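Local coordinates for esterase (Xanthomonas oryzae pv. oryzae, PDB 3H2G), which degrades the rice cell wall as an esterase of a bacterial pathogen, contributing to its virulence on rice, at residues A[49-54]-A[61-66]; A[85-90]-A[173-178]; A[94-99]-A[122-127]. All coordinates share one frame; numbering follows the deposited sequence.

Contact 1: residues A[49-54]-A[61-66]; sequences FTYATI and ATASGV
F49 and G65 pair within the antiparallel beta hairpin of strands 43-54 and 60-71, at the antiparallel margin of the mixed sheet of an alpha/beta-hydrolase; the two segments are twisted, their directions 134° apart. The backbones exchange a pair of bonds here, F49 N to G65 O and, shorter, G65 N to F49 O at 2.8 Å. With chi1 at 64°, CG of F49 sits between its own N and carbonyl carbon, and the ring folds back over the neighbouring strand: G65 CA lies 4.1 Å from the ring centroid, a CH-pi contact over one face, while V66 O lies at the edge. T50 faces S64 in a non-hydrogen-bonded pair on the other side of the sheet, and its OG1 bonds T9 on the next strand. Y51 returns to the side of F49, pairing with A63 through Y51 N to A63 O at 2.9 Å and A63 N to Y51 O at 3.1 Å. Its phenol crosses the strand so that CZ rests 3.5 Å from A63 CB, while its OH bonds S123. A52 stands opposite T62, again on the T50 side. At T53, OG1 turns to D150 of helix 141-162, which, with Y51 and F49 also against it, covers this face. T53 N reaches A61 O along a fairly straight bond (166°), and A61 N returns one to T53 O at 3.0 Å.

Contact 2: residues A[85-90]-A[173-178]; sequences GHPTEA and SGYSQG
G85 is held through both its N-H and its carbonyl by the strand beside it: G85 N donates to S173 O at 3.0 Å, in the carbonyl plane and on a lone pair, and Y175 N returns a bond to G85 O at 3.2 Å. G174 thus pairs with G85 in parallel fashion. The glycine backbones also approach closely at the helix start, where G178 CA makes a CA-H...O contact with G85 O, at 3.2 Å. A water-mediated link comes next: one water accepts from T88 N at 2.8 Å and lies 2.7 Å from S176 OG, joining the loop to the serine. The sequence from G174 to G178 has the GxSxG pattern of a nucleophile elbow, and the strained backbone of S176, with positive phi (65°), fits that tight strand-to-helix turn. Its OG, held anti to the backbone N (chi1 -161°), also bonds H377, consistent with a Ser-His-Asp triad completed by D336. Outside this polar centre, the pyrrolidine of P87 crosses the Y175 side chain at about a right angle, CB resting 3.6 Å from CD2, and S176 CB touches P87 CB at 3.8 Å. The same S176 CB sits over the centre of one face of the Y175 ring, 3.8 Å above its plane. In the wider fold, the elbow joins strand 169-175 to helix 177-192, Y175 packs against helix 376-396, and T88 touches helices 231-246 and 275-280.

Contact 3: residues A[94-99]-A[122-127]; sequences QEQAKE and GSDYLG
D124 and Q96 bury most of the surface here, and the contact turns on one carboxylate oxygen. D124 OD1 takes the backbone N of Q96 at 3.0 Å, on its syn side and along a nearly straight bond (175°), and also the side-chain NE2 of Q96 at 3.3 Å. The two donors come from opposite faces of the carboxylate plane, NE2 well above it, so one residue clasps the oxygen with both its main chain and its amide. Q96 can do this because CG lies beside its backbone N (chi1 -63°), which carries the extended chain back past D124, CG passing 3.2 Å from OD1. E95, at the N-cap position of helix 96-102, adds looser contact through its CA. Water bridges widen the grip: one links Q94 O to D124 OD1, another links A97 N to D124 OD2, and OD2 also meets S64 OG of the neighbouring strand. D124, at the C-terminal end of the 119-123 region, sets its carboxylate at the helix start, where first-turn N-H groups of Q96 and A97 are served directly or through water. With two N-H donors and two waters on the carboxylate and the helix N terminus alongside, the negative charge of D124 is probably stabilised.

From the N terminus, contact 1 closes first, a hairpin closed by a short turn and complete before the other two begin. The chain then runs through strand 79-85 into 85-90, the first half of contact 2, whose partner arrives only after a loop of 82 residues. Contact 3 is nested inside that loop, pairing the start of helix 96-102 with the end of strand 119-123. Strands 60-71 and 119-123 are neighbours in the sheet, and contacts 1 and 3 touch through hydroxyl and carboxylate groups. H86 O bonds Y125 OH, with a weaker bond from H86 ND1 to S123 O, carrying the connection on from contact 3 to contact 2, whereas contacts 1 and 2 stay about 7 Å apart at their nearest atoms.

Contact 1: residues A[49-54]-A[61-66]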
ATOM      1  N   PHE A  49      17.654   2.334  -2.315  1.00  8.42           N
ATOM      2  CA  PHE A  49      18.493   1.522  -1.452  1.00  6.80           C
ATOM      3  C   PHE A  49      17.978   0.092  -1.345  1.00  7.57           C
ATOM      4  O   PHE A  49      16.827  -0.192  -1.680  1.00  5.25           O
ATOM      5  CB  PHE A  49      18.581   2.172  -0.059  1.00  7.40           C
ATOM      6  CG  PHE A  49      17.262   2.249   0.671  1.00  6.83           C
ATOM      7  CD1 PHE A  49      16.859   1.219   1.519  1.00  6.87           C
ATOM      8  CD2 PHE A  49      16.416   3.343   0.498  1.00  7.37           C
ATOM      9  CE1 PHE A  49      15.626   1.278   2.186  1.00  7.96           C
ATOM     10  CE2 PHE A  49      15.180   3.413   1.159  1.00  4.94           C
ATOM     11  CZ  PHE A  49      14.788   2.380   2.002  1.00  7.44           C
ATOM     12  N   THR A  50      18.852  -0.812  -0.912  1.00  6.49           N
ATOM     13  CA  THR A  50      18.471  -2.207  -0.721  1.00  5.89           C
ATOM     14  C   THR A  50      18.832  -2.532   0.717  1.00  6.46           C
ATOM     15  O   THR A  50      19.755  -1.940   1.283  1.00  6.03           O
ATOM     16  CB  THR A  50      19.217  -3.157  -1.682  1.00  7.06           C
ATOM     17  OG1 THR A  50      20.628  -3.072  -1.456  1.00  5.43           O
ATOM     18  CG2 THR A  50      18.909  -2.785  -3.128  1.00  7.14           C
ATOM     19  N   TYR A  51      18.103  -3.462   1.320  1.00  5.51           N
ATOM     20  CA  TYR A  51      18.357  -3.797   2.712  1.00  5.86           C
ATOM     21  C   TYR A  51      17.990  -5.224   3.073  1.00  5.50           C
ATOM     22  O   TYR A  51      17.309  -5.921   2.321  1.00  5.38           O
ATOM     23  CB  TYR A  51      17.579  -2.836   3.616  1.00  5.28           C
ATOM     24  CG  TYR A  51      16.079  -2.858   3.372  1.00  5.82           C
ATOM     25  CD1 TYR A  51      15.515  -2.186   2.284  1.00  6.72           C
ATOM     26  CD2 TYR A  51      15.228  -3.571   4.217  1.00  6.53           C
ATOM     27  CE1 TYR A  51      14.133  -2.226   2.043  1.00  6.09           C
ATOM     28  CE2 TYR A  51      13.848  -3.621   3.987  1.00  6.23           C
ATOM     29  CZ  TYR A  51      13.309  -2.946   2.899  1.00  7.27           C
ATOM     30  OH  TYR A  51      11.948  -2.988   2.675  1.00  6.70           O
ATOM     31  N   ALA A  52      18.453  -5.647   4.243  1.00  5.63           N
ATOM     32  CA  ALA A  52      18.176  -6.977   4.745  1.00  6.54           C
ATOM     33  C   ALA A  52      16.862  -6.926   5.517  1.00  6.97           C
ATOM     34  O   ALA A  52      16.602  -5.976   6.254  1.00  7.43           O
ATOM     35  CB  ALA A  52      19.309  -7.435   5.665  1.00  6.38           C
ATOM     36  N   THR A  53      16.034  -7.950   5.341  1.00  7.08           N
ATOM     37  CA  THR A  53      14.758  -8.020   6.038  1.00  6.92           C
ATOM     38  C   THR A  53      14.399  -9.492   6.206  1.00  7.40           C
ATOM     39  O   THR A  53      15.273 -10.355   6.103  1.00  7.00           O
ATOM     40  CB  THR A  53      13.657  -7.267   5.249  1.00  6.24           C
ATOM     41  OG1 THR A  53      12.454  -7.222   6.026  1.00  7.38           O
ATOM     42  CG2 THR A  53      13.385  -7.949   3.912  1.00  6.61           C
ATOM     43  N   ILE A  54      13.131  -9.792   6.474  1.00  6.41           N
ATOM     44  CA  ILE A  54      12.721 -11.182   6.652  1.00  6.33           C
ATOM     45  C   ILE A  54      11.605 -11.610   5.716  1.00  7.04           C
ATOM     46  O   ILE A  54      10.833 -10.783   5.228  1.00  6.42           O
ATOM     47  CB  ILE A  54      12.239 -11.457   8.096  1.00  7.02           C
ATOM     48  CG1 ILE A  54      11.183 -10.424   8.498  1.00  5.89           C
ATOM     49  CG2 ILE A  54      13.427 -11.455   9.055  1.00  7.86           C
ATOM     50  CD1 ILE A  54      10.477 -10.734   9.807  1.00  8.04           C
ATOM     51  N   ALA A  61      15.902 -12.355   3.922  1.00  8.14           N
ATOM     52  CA  ALA A  61      15.476 -11.943   2.590  1.00  8.05           C
ATOM     53  C   ALA A  61      15.967 -10.517   2.377  1.00  7.08           C
ATOM     54  O   ALA A  61      16.441  -9.877   3.316  1.00  7.58           O
ATOM     55  CB  ALA A  61      13.958 -11.992   2.491  1.00  6.73           C
ATOM     56  N   THR A  62      15.870 -10.026   1.147  1.00  7.86           N
ATOM     57  CA  THR A  62      16.288  -8.661   0.846  1.00  7.17           C
ATOM     58  C   THR A  62      15.123  -7.935   0.191  1.00  7.88           C
ATOM     59  O   THR A  62      14.164  -8.561  -0.267  1.00  9.07           O
ATOM     60  CB  THR A  62      17.483  -8.619  -0.132  1.00  8.68           C
ATOM     61  OG1 THR A  62      17.073  -9.130  -1.405  1.00 12.19           O
ATOM     62  CG2 THR A  62      18.643  -9.451   0.401  1.00  9.70           C
ATOM     63  N   ALA A  63      15.214  -6.611   0.157  1.00  6.51           N
ATOM     64  CA  ALA A  63      14.185  -5.778  -0.447  1.00  6.52           C
ATOM     65  C   ALA A  63      14.805  -4.448  -0.840  1.00  5.99           C
ATOM     66  O   ALA A  63      15.913  -4.116  -0.412  1.00  5.93           O
ATOM     67  CB  ALA A  63      13.038  -5.550   0.540  1.00  4.43           C
ATOM     68  N   SER A  64      14.092  -3.689  -1.664  1.00  5.96           N
ATOM     69  CA  SER A  64      14.577  -2.389  -2.096  1.00  5.64           C
ATOM     70  C   SER A  64      13.600  -1.325  -1.608  1.00  6.19           C
ATOM     71  O   SER A  64      12.517  -1.646  -1.114  1.00  6.23           O
ATOM     72  CB  SER A  64      14.712  -2.350  -3.624  1.00  5.60           C
ATOM     73  OG  SER A  64      13.485  -2.655  -4.271  1.00  6.15           O
ATOM     74  N   GLY A  65      13.985  -0.061  -1.724  1.00  6.11           N
ATOM     75  CA  GLY A  65      13.099   0.991  -1.269  1.00  6.36           C
ATOM     76  C   GLY A  65      13.436   2.336  -1.863  1.00  7.03           C
ATOM     77  O   GLY A  65      14.454   2.488  -2.534  1.00  6.28           O
ATOM     78  N   VAL A  66      12.564   3.309  -1.621  1.00  6.31           N
ATOM     79  CA  VAL A  66      12.763   4.660  -2.115  1.00  4.90           C
ATOM     80  C   VAL A  66      12.871   5.585  -0.908  1.00  5.94           C
ATOM     81  O   VAL A  66      12.230   5.362   0.117  1.00  5.33           O
ATOM     82  CB  VAL A  66      11.582   5.114  -3.027  1.00  5.43           C
ATOM     83  CG1 VAL A  66      10.260   5.027  -2.269  1.00  4.94           C
ATOM     84  CG2 VAL A  66      11.818   6.532  -3.518  1.00  4.35           C
TER

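Contact 2: residues A[85-90]-A[173-178]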
ATOM      1  N   GLY A  85       3.332   3.168   2.078  1.00  5.60           N
ATOM      2  CA  GLY A  85       2.984   1.893   1.474  1.00  3.69           C
ATOM      3  C   GLY A  85       2.438   2.128   0.070  1.00  5.47           C
ATOM      4  O   GLY A  85       1.446   2.838  -0.101  1.00  4.95           O
ATOM      5  N   HIS A  86       3.076   1.543  -0.941  1.00  4.57           N
ATOM      6  CA  HIS A  86       2.618   1.727  -2.318  1.00  4.02           C
ATOM      7  C   HIS A  86       1.457   0.796  -2.666  1.00  3.54           C
ATOM      8  O   HIS A  86       1.228  -0.206  -1.989  1.00  4.88           O
ATOM      9  CB  HIS A  86       3.782   1.530  -3.309  1.00  4.92           C
ATOM     10  CG  HIS A  86       4.189   0.103  -3.517  1.00  5.18           C
ATOM     11  ND1 HIS A  86       5.434  -0.377  -3.165  1.00  8.45           N
ATOM     12  CD2 HIS A  86       3.545  -0.931  -4.109  1.00  3.20           C
ATOM     13  CE1 HIS A  86       5.539  -1.641  -3.537  1.00  5.02           C
ATOM     14  NE2 HIS A  86       4.407  -2.001  -4.112  1.00  6.78           N
ATOM     15  N   PRO A  87       0.702   1.120  -3.731  1.00  3.92           N
ATOM     16  CA  PRO A  87      -0.441   0.311  -4.169  1.00  3.65           C
ATOM     17  C   PRO A  87      -0.052  -0.982  -4.887  1.00  4.41           C
ATOM     18  O   PRO A  87       1.126  -1.262  -5.097  1.00  4.05           O
ATOM     19  CB  PRO A  87      -1.209   1.270  -5.075  1.00  2.99           C
ATOM     20  CG  PRO A  87      -0.105   2.069  -5.709  1.00  4.86           C
ATOM     21  CD  PRO A  87       0.790   2.368  -4.513  1.00  4.32           C
ATOM     22  N   THR A  88      -1.055  -1.767  -5.267  1.00  4.53           N
ATOM     23  CA  THR A  88      -0.823  -3.041  -5.941  1.00  3.70           C
ATOM     24  C   THR A  88       0.138  -2.919  -7.115  1.00  4.57           C
ATOM     25  O   THR A  88      -0.031  -2.064  -7.990  1.00  5.04           O
ATOM     26  CB  THR A  88      -2.145  -3.650  -6.459  1.00  3.47           C
ATOM     27  OG1 THR A  88      -3.098  -3.688  -5.391  1.00  2.61           O
ATOM     28  CG2 THR A  88      -1.913  -5.077  -6.962  1.00  3.47           C
ATOM     29  N   GLU A  89       1.149  -3.780  -7.125  1.00  3.37           N
ATOM     30  CA  GLU A  89       2.149  -3.792  -8.185  1.00  4.99           C
ATOM     31  C   GLU A  89       2.339  -5.217  -8.695  1.00  4.54           C
ATOM     32  O   GLU A  89       2.807  -6.087  -7.956  1.00  5.82           O
ATOM     33  CB  GLU A  89       3.486  -3.256  -7.664  1.00  4.78           C
ATOM     34  CG  GLU A  89       4.586  -3.258  -8.715  1.00  6.69           C
ATOM     35  CD  GLU A  89       4.252  -2.363  -9.891  1.00  8.19           C
ATOM     36  OE1 GLU A  89       4.301  -1.129  -9.720  1.00 10.67           O
ATOM     37  OE2 GLU A  89       3.929  -2.891 -10.977  1.00  9.72           O
ATOM     38  N   ALA A  90       1.976  -5.446  -9.954  1.00  5.33           N
ATOM     39  CA  ALA A  90       2.101  -6.768 -10.565  1.00  6.93           C
ATOM     40  C   ALA A  90       3.382  -6.933 -11.380  1.00  7.38           C
ATOM     41  O   ALA A  90       3.737  -8.053 -11.751  1.00  7.88           O
ATOM     42  CB  ALA A  90       0.888  -7.052 -11.446  1.00  7.05           C
ATOM     43  N   SER A 173       1.593   6.277   6.216  1.00  4.03           N
ATOM     44  CA  SER A 173       0.511   6.481   5.265  1.00  3.86           C
ATOM     45  C   SER A 173       0.726   5.498   4.120  1.00  4.96           C
ATOM     46  O   SER A 173       1.765   4.842   4.043  1.00  3.84           O
ATOM     47  CB  SER A 173       0.490   7.919   4.741  1.00  4.04           C
ATOM     48  OG  SER A 173      -0.708   8.160   4.015  1.00  1.94           O
ATOM     49  N   GLY A 174      -0.264   5.388   3.246  1.00  5.01           N
ATOM     50  CA  GLY A 174      -0.174   4.475   2.122  1.00  3.78           C
ATOM     51  C   GLY A 174      -1.502   4.486   1.395  1.00  3.52           C
ATOM     52  O   GLY A 174      -2.531   4.825   1.983  1.00  3.99           O
ATOM     53  N   TYR A 175      -1.481   4.105   0.123  1.00  5.07           N
ATOM     54  CA  TYR A 175      -2.679   4.101  -0.707  1.00  5.35           C
ATOM     55  C   TYR A 175      -3.011   2.721  -1.272  1.00  4.52           C
ATOM     56  O   TYR A 175      -2.125   2.015  -1.758  1.00  4.02           O
ATOM     57  CB  TYR A 175      -2.490   5.112  -1.850  1.00  4.70           C
ATOM     58  CG  TYR A 175      -3.303   4.832  -3.096  1.00  6.18           C
ATOM     59  CD1 TYR A 175      -4.692   4.969  -3.097  1.00  8.44           C
ATOM     60  CD2 TYR A 175      -2.683   4.399  -4.268  1.00  6.39           C
ATOM     61  CE1 TYR A 175      -5.445   4.678  -4.235  1.00  7.98           C
ATOM     62  CE2 TYR A 175      -3.426   4.102  -5.408  1.00  7.63           C
ATOM     63  CZ  TYR A 175      -4.806   4.243  -5.383  1.00  8.36           C
ATOM     64  OH  TYR A 175      -5.544   3.934  -6.503  1.00 10.47           O
ATOM     65  N   SER A 176      -4.292   2.353  -1.189  1.00  6.20           N
ATOM     66  CA  SER A 176      -4.810   1.077  -1.696  1.00  5.39           C
ATOM     67  C   SER A 176      -4.217  -0.104  -0.923  1.00  5.74           C
ATOM     68  O   SER A 176      -4.437  -0.225   0.283  1.00  3.74           O
ATOM     69  CB  SER A 176      -4.504   0.954  -3.194  1.00  6.62           C
ATOM     70  OG  SER A 176      -5.344  -0.015  -3.807  1.00  6.88           O
ATOM     71  N   GLN A 177      -3.489  -0.993  -1.597  1.00  5.68           N
ATOM     72  CA  GLN A 177      -2.869  -2.096  -0.865  1.00  5.04           C
ATOM     73  C   GLN A 177      -1.992  -1.422   0.183  1.00  4.92           C
ATOM     74  O   GLN A 177      -1.819  -1.932   1.290  1.00  6.35           O
ATOM     75  CB  GLN A 177      -1.967  -2.957  -1.757  1.00  4.92           C
ATOM     76  CG  GLN A 177      -1.186  -3.997  -0.938  1.00  5.19           C
ATOM     77  CD  GLN A 177      -0.036  -4.657  -1.684  1.00  4.61           C
ATOM     78  OE1 GLN A 177       0.711  -5.457  -1.108  1.00  8.49           O
ATOM     79  NE2 GLN A 177       0.117  -4.331  -2.957  1.00  1.07           N
ATOM     80  N   GLY A 178      -1.448  -0.263  -0.190  1.00  4.81           N
ATOM     81  CA  GLY A 178      -0.586   0.495   0.702  1.00  3.46           C
ATOM     82  C   GLY A 178      -1.290   0.976   1.954  1.00  4.35           C
ATOM     83  O   GLY A 178      -0.642   1.245   2.967  1.00  4.16           O
TER
HETATM   84  O   HOH W   1      -3.767  -1.161  -5.701  1.00 14.33           O

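Contact 3: residues A[94-99]-A[122-127]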
ATOM      1  N   GLN A  94       9.471  -3.666 -10.989  1.00  8.15           N
ATOM      2  CA  GLN A  94       9.180  -2.274 -10.660  1.00  8.43           C
ATOM      3  C   GLN A  94       9.796  -1.745  -9.366  1.00  6.94           C
ATOM      4  O   GLN A  94       9.642  -2.340  -8.298  1.00  7.22           O
ATOM      5  CB  GLN A  94       7.665  -2.062 -10.607  1.00  9.91           C
ATOM      6  CG  GLN A  94       7.259  -0.602 -10.540  1.00 13.46           C
ATOM      7  CD  GLN A  94       7.768   0.182 -11.730  1.00 16.40           C
ATOM      8  OE1 GLN A  94       7.593  -0.228 -12.876  1.00 17.00           O
ATOM      9  NE2 GLN A  94       8.403   1.317 -11.465  1.00 21.35           N
ATOM     10  N   GLU A  95      10.489  -0.615  -9.480  1.00  6.59           N
ATOM     11  CA  GLU A  95      11.115   0.054  -8.339  1.00  7.44           C
ATOM     12  C   GLU A  95      10.528   1.467  -8.252  1.00  6.77           C
ATOM     13  O   GLU A  95      10.599   2.232  -9.216  1.00  5.72           O
ATOM     14  CB  GLU A  95      12.627   0.159  -8.540  1.00  8.01           C
ATOM     15  CG  GLU A  95      13.368  -1.167  -8.580  1.00 10.47           C
ATOM     16  CD  GLU A  95      14.791  -1.007  -9.082  1.00 12.31           C
ATOM     17  OE1 GLU A  95      15.482  -0.068  -8.635  1.00 10.59           O
ATOM     18  OE2 GLU A  95      15.221  -1.824  -9.921  1.00 12.22           O
ATOM     19  N   GLN A  96       9.953   1.820  -7.106  1.00  6.19           N
ATOM     20  CA  GLN A  96       9.362   3.148  -6.946  1.00  6.18           C
ATOM     21  C   GLN A  96      10.336   4.290  -7.231  1.00  6.59           C
ATOM     22  O   GLN A  96       9.972   5.285  -7.857  1.00  5.59           O
ATOM     23  CB  GLN A  96       8.824   3.337  -5.530  1.00  7.39           C
ATOM     24  CG  GLN A  96       7.697   2.413  -5.139  1.00  8.71           C
ATOM     25  CD  GLN A  96       7.308   2.610  -3.692  1.00  8.69           C
ATOM     26  OE1 GLN A  96       6.565   3.533  -3.353  1.00  8.48           O
ATOM     27  NE2 GLN A  96       7.834   1.758  -2.822  1.00  8.12           N
ATOM     28  N   ALA A  97      11.570   4.150  -6.752  1.00  6.41           N
ATOM     29  CA  ALA A  97      12.581   5.186  -6.936  1.00  6.91           C
ATOM     30  C   ALA A  97      12.833   5.497  -8.407  1.00  7.71           C
ATOM     31  O   ALA A  97      12.871   6.661  -8.807  1.00  7.04           O
ATOM     32  CB  ALA A  97      13.883   4.773  -6.257  1.00  6.32           C
ATOM     33  N   LYS A  98      12.999   4.457  -9.214  1.00  8.17           N
ATOM     34  CA  LYS A  98      13.247   4.658 -10.634  1.00  8.90           C
ATOM     35  C   LYS A  98      12.014   5.184 -11.361  1.00  9.31           C
ATOM     36  O   LYS A  98      12.134   5.912 -12.348  1.00 10.38           O
ATOM     37  CB  LYS A  98      13.746   3.358 -11.269  1.00  9.21           C
ATOM     38  CG  LYS A  98      15.180   3.031 -10.862  1.00  9.07           C
ATOM     39  CD  LYS A  98      15.744   1.842 -11.616  1.00 10.81           C
ATOM     40  CE  LYS A  98      17.237   1.686 -11.347  1.00 10.85           C
ATOM     41  NZ  LYS A  98      17.541   1.452  -9.909  1.00  8.09           N
ATOM     42  N   GLU A  99      10.831   4.824 -10.872  1.00  8.41           N
ATOM     43  CA  GLU A  99       9.589   5.289 -11.480  1.00  9.27           C
ATOM     44  C   GLU A  99       9.459   6.802 -11.283  1.00  9.11           C
ATOM     45  O   GLU A  99       9.087   7.526 -12.206  1.00  8.55           O
ATOM     46  CB  GLU A  99       8.393   4.567 -10.856  1.00 10.49           C
ATOM     47  CG  GLU A  99       7.039   4.924 -11.459  1.00 14.03           C
ATOM     48  CD  GLU A  99       6.986   4.723 -12.965  1.00 18.49           C
ATOM     49  OE1 GLU A  99       7.557   3.728 -13.464  1.00 19.24           O
ATOM     50  OE2 GLU A  99       6.359   5.557 -13.651  1.00 21.23           O
ATOM     51  N   GLY A 122       9.748   4.360   1.470  1.00  5.32           N
ATOM     52  CA  GLY A 122       8.813   3.328   1.063  1.00  5.64           C
ATOM     53  C   GLY A 122       9.538   2.074   0.613  1.00  5.47           C
ATOM     54  O   GLY A 122      10.558   2.151  -0.066  1.00  5.92           O
ATOM     55  N   SER A 123       9.032   0.917   1.020  1.00  4.89           N
ATOM     56  CA  SER A 123       9.628  -0.349   0.616  1.00  3.71           C
ATOM     57  C   SER A 123       8.931  -0.788  -0.657  1.00  5.32           C
ATOM     58  O   SER A 123       7.750  -0.510  -0.836  1.00  5.40           O
ATOM     59  CB  SER A 123       9.407  -1.418   1.688  1.00  5.13           C
ATOM     60  OG  SER A 123       9.769  -2.702   1.202  1.00  5.14           O
ATOM     61  N   ASP A 124       9.654  -1.460  -1.550  1.00  5.66           N
ATOM     62  CA  ASP A 124       9.024  -1.954  -2.765  1.00  5.86           C
ATOM     63  C   ASP A 124       8.276  -3.243  -2.426  1.00  6.12           C
ATOM     64  O   ASP A 124       7.512  -3.756  -3.240  1.00  5.72           O
ATOM     65  CB  ASP A 124      10.064  -2.207  -3.860  1.00  5.93           C
ATOM     66  CG  ASP A 124      10.563  -0.920  -4.489  1.00  5.94           C
ATOM     67  OD1 ASP A 124       9.718  -0.054  -4.805  1.00  5.10           O
ATOM     68  OD2 ASP A 124      11.789  -0.772  -4.674  1.00  6.78           O
ATOM     69  N   TYR A 125       8.496  -3.737  -1.205  1.00  6.45           N
ATOM     70  CA  TYR A 125       7.871  -4.962  -0.689  1.00  5.15           C
ATOM     71  C   TYR A 125       8.644  -6.216  -1.088  1.00  6.18           C
ATOM     72  O   TYR A 125       9.426  -6.198  -2.036  1.00  5.86           O
ATOM     73  CB  TYR A 125       6.433  -5.130  -1.202  1.00  4.86           C
ATOM     74  CG  TYR A 125       5.436  -4.061  -0.810  1.00  5.15           C
ATOM     75  CD1 TYR A 125       4.228  -3.941  -1.498  1.00  4.86           C
ATOM     76  CD2 TYR A 125       5.680  -3.186   0.252  1.00  4.87           C
ATOM     77  CE1 TYR A 125       3.287  -2.984  -1.147  1.00  5.90           C
ATOM     78  CE2 TYR A 125       4.735  -2.218   0.616  1.00  5.65           C
ATOM     79  CZ  TYR A 125       3.542  -2.127  -0.092  1.00  5.40           C
ATOM     80  OH  TYR A 125       2.594  -1.187   0.250  1.00  6.38           O
ATOM     81  N   LEU A 126       8.410  -7.308  -0.365  1.00  5.01           N
ATOM     82  CA  LEU A 126       9.062  -8.574  -0.676  1.00  5.84           C
ATOM     83  C   LEU A 126       8.621  -9.040  -2.061  1.00  6.11           C
ATOM     84  O   LEU A 126       7.447  -8.935  -2.410  1.00  4.57           O
ATOM     85  CB  LEU A 126       8.671  -9.652   0.342  1.00  6.53           C
ATOM     86  CG  LEU A 126       9.260  -9.644   1.753  1.00  5.25           C
ATOM     87  CD1 LEU A 126       8.713 -10.840   2.523  1.00  5.09           C
ATOM     88  CD2 LEU A 126      10.776  -9.722   1.685  1.00  5.98           C
ATOM     89  N   GLY A 127       9.564  -9.549  -2.847  1.00  7.10           N
ATOM     90  CA  GLY A 127       9.229 -10.057  -4.166  1.00  7.08           C
ATOM     91  C   GLY A 127       9.110  -9.044  -5.288  1.00  6.64           C
ATOM     92  O   GLY A 127       8.840  -9.422  -6.427  1.00  7.35           O
TER
HETATM   93  O   HOH W   2       7.740  -1.272  -6.424  1.00  8.78           O
HETATM   94  O   HOH W   3      12.649   1.848  -5.235  1.00  4.38           O